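Local atomic coordinates of beta-amyloid-like protein (Caenorhabditis elegans, PDB entry 3K6B), a protein that is the worm relative of the amyloid precursor protein, whose helical E2 domain is probably a binding site for heparin-like sulfated sugars. Residues 143-148 with 164-169. Sequence-based numbering, arbitrary orientation.
Sequences HTLNRY and PTVIHR. With GU4 (2,3,4,6-tetra-O-sulfonato-alpha-D-glucopyranose), chain B.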
# COMPACT_ATOMS: atom_id res chain seq x y z
N HIS A 143 -0.83 -3.93 6.29
CA HIS A 143 -0.86 -3.08 5.13
C HIS A 143 -1.09 -1.65 5.52
O HIS A 143 -0.51 -0.75 4.94
CB HIS A 143 -1.89 -3.57 4.11
CG HIS A 143 -1.29 -4.45 3.07
ND1 HIS A 143 -2.03 -5.21 2.19
CD2 HIS A 143 0.01 -4.70 2.78
CE1 HIS A 143 -1.21 -5.89 1.40
NE2 HIS A 143 0.03 -5.59 1.74
N THR A 144 -1.94 -1.44 6.51
CA THR A 144 -2.23 -0.09 6.97
C THR A 144 -0.95 0.50 7.53
O THR A 144 -0.39 1.42 6.94
CB THR A 144 -3.30 -0.11 8.06
OG1 THR A 144 -4.44 -0.83 7.57
CG2 THR A 144 -3.71 1.29 8.45
N LEU A 145 -0.47 -0.05 8.63
CA LEU A 145 0.76 0.44 9.19
C LEU A 145 1.79 0.70 8.10
O LEU A 145 2.43 1.75 8.11
CB LEU A 145 1.33 -0.57 10.18
CG LEU A 145 0.69 -0.56 11.56
CD1 LEU A 145 1.15 -1.77 12.34
CD2 LEU A 145 1.06 0.74 12.27
N ASN A 146 1.94 -0.22 7.15
CA ASN A 146 2.90 -0.02 6.07
C ASN A 146 2.62 1.23 5.25
O ASN A 146 3.54 1.91 4.84
CB ASN A 146 2.97 -1.27 5.17
CG ASN A 146 3.84 -2.36 5.76
OD1 ASN A 146 3.79 -3.52 5.33
ND2 ASN A 146 4.67 -2.01 6.74
N ARG A 147 1.34 1.54 5.03
CA ARG A 147 1.00 2.73 4.26
C ARG A 147 1.47 3.96 5.04
O ARG A 147 1.99 4.91 4.45
CB ARG A 147 -0.52 2.78 4.03
CG ARG A 147 -1.03 3.60 2.84
CD ARG A 147 -2.49 3.26 2.62
NE ARG A 147 -3.20 4.07 1.62
CZ ARG A 147 -3.66 5.30 1.81
NH1 ARG A 147 -3.50 5.92 2.98
NH2 ARG A 147 -4.36 5.90 0.85
N TYR A 148 1.32 3.93 6.36
CA TYR A 148 1.74 5.02 7.23
C TYR A 148 3.26 5.16 7.14
O TYR A 148 3.81 6.25 7.28
CB TYR A 148 1.32 4.75 8.68
CG TYR A 148 1.72 5.82 9.67
CD1 TYR A 148 1.25 7.12 9.55
CD2 TYR A 148 2.58 5.53 10.73
CE1 TYR A 148 1.62 8.11 10.46
CE2 TYR A 148 2.95 6.51 11.65
CZ TYR A 148 2.47 7.79 11.51
OH TYR A 148 2.77 8.76 12.46
N PRO A 164 -4.30 9.99 12.87
CA PRO A 164 -5.54 9.77 13.63
C PRO A 164 -6.30 8.59 13.04
O PRO A 164 -6.87 7.79 13.78
CB PRO A 164 -6.31 11.07 13.41
CG PRO A 164 -5.91 11.45 12.04
CD PRO A 164 -4.41 11.19 12.04
N THR A 165 -6.28 8.47 11.72
CA THR A 165 -6.96 7.40 11.01
C THR A 165 -6.34 6.04 11.28
O THR A 165 -7.04 5.07 11.61
CB THR A 165 -6.95 7.65 9.49
OG1 THR A 165 -7.64 8.87 9.21
CG2 THR A 165 -7.61 6.51 8.75
N VAL A 166 -5.02 5.96 11.15
CA VAL A 166 -4.31 4.71 11.39
C VAL A 166 -4.60 4.20 12.77
O VAL A 166 -4.79 3.00 12.97
CB VAL A 166 -2.78 4.88 11.27
CG1 VAL A 166 -2.09 3.62 11.79
CG2 VAL A 166 -2.38 5.12 9.83
N ILE A 167 -4.62 5.13 13.73
CA ILE A 167 -4.88 4.79 15.11
C ILE A 167 -6.31 4.28 15.27
O ILE A 167 -6.57 3.41 16.10
CB ILE A 167 -4.66 6.00 16.05
CG1 ILE A 167 -3.20 6.47 15.97
CG2 ILE A 167 -5.01 5.62 17.48
CD1 ILE A 167 -2.90 7.74 16.76
N HIS A 168 -7.23 4.80 14.47
CA HIS A 168 -8.62 4.37 14.53
C HIS A 168 -8.79 2.98 13.90
O HIS A 168 -9.58 2.18 14.37
CB HIS A 168 -9.52 5.37 13.81
CG HIS A 168 -10.98 5.01 13.87
ND1 HIS A 168 -11.64 4.37 12.84
CD2 HIS A 168 -11.89 5.17 14.85
CE1 HIS A 168 -12.89 4.15 13.19
NE2 HIS A 168 -13.07 4.63 14.41
N ARG A 169 -8.06 2.70 12.84
CA ARG A 169 -8.16 1.38 12.22
C ARG A 169 -7.60 0.29 13.13
O ARG A 169 -8.27 -0.69 13.42
CB ARG A 169 -7.39 1.35 10.92
CG ARG A 169 -8.18 1.71 9.72
CD ARG A 169 -7.42 1.24 8.50
NE ARG A 169 -8.34 0.90 7.42
CZ ARG A 169 -8.16 1.26 6.16
NH1 ARG A 169 -7.09 1.97 5.84
NH2 ARG A 169 -9.05 0.94 5.24
O1 GU4 B . 3.87 -11.15 -1.27
C1 GU4 B . 3.15 -10.06 -1.69
O5 GU4 B . 2.29 -10.48 -2.78
C5 GU4 B . 1.48 -11.62 -2.39
C6 GU4 B . 0.53 -11.97 -3.57
O6 GU4 B . -0.31 -10.89 -4.10
S6 GU4 B . -1.07 -11.12 -5.41
O22 GU4 B . -0.22 -11.81 -6.41
O23 GU4 B . -1.33 -9.79 -6.02
O21 GU4 B . -2.36 -11.78 -5.00
C4 GU4 B . 0.58 -11.33 -1.11
O4 GU4 B . -0.05 -12.52 -0.63
S4 GU4 B . -1.56 -12.47 -0.55
O25 GU4 B . -1.97 -13.88 -0.22
O26 GU4 B . -1.96 -11.50 0.53
O24 GU4 B . -2.22 -12.04 -1.86
C3 GU4 B . 1.40 -10.65 0.06
O3 GU4 B . 0.53 -10.13 1.08
S3 GU4 B . 0.69 -10.86 2.41
O28 GU4 B . 1.94 -10.34 3.08
O29 GU4 B . -0.49 -10.55 3.27
O27 GU4 B . 0.67 -12.36 2.23
C2 GU4 B . 2.31 -9.53 -0.49
O2 GU4 B . 3.13 -9.06 0.57
S2 GU4 B . 3.07 -7.57 0.69
O11 GU4 B . 4.10 -7.19 1.68
O12 GU4 B . 3.58 -6.93 -0.56
O10 GU4 B . 1.66 -7.28 1.16
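V166 packs against T144, L145 and Y148, and the meeting of the two helices is almost wholly apolar. Its CG2 does most of the touching: it lies 3.9 Å from Y148 CB, with the two side chains crossing at about a right angle, and 4.3 Å from T144 CG2. The other branch, V166 CG1, faces L145 CD2 at 4.3 Å. Y148 CG is anti to the backbone N (chi1 179°), which carries the ring on along the helix and presents CB to V166 CG2.

One turn further along helix 163-182, the aliphatic part of R169 takes over. Its CD rests 3.7 Å from T144 CG2, so the arginine offers a methylene here rather than its charge. T144 OG1, on the branch beside the backbone N, is instead hydrogen-bonded to the D140 carbonyl one turn back in its own helix, which satisfies this buried hydroxyl and leaves the methyl for the neighbouring helix.

The polar contact belongs to H143, on the side of helix 123-154 turned from V166. Its NE2 is modelled donating to O10 of the 2-O-sulfate of GU4, at a distance too short to trust in detail; O10 lies at the edge of the imidazole, near its plane. With H143 replaced by an alanine, that sulfate would probably lose its donor from this helix; H15, D16 and N13 bind the same sugar.

The segments run nearly antiparallel, at 166°, with axes 10.2 Å apart at closest, and T144 sits level with V166, so this is side-by-side packing of helices 123-154 and 163-182 in the E2 bundle, with short helix 156-160 between them in the chain. Helix 55-119 adjoins both, touching H143 through V95, R147 through E92 and R169 through Q96.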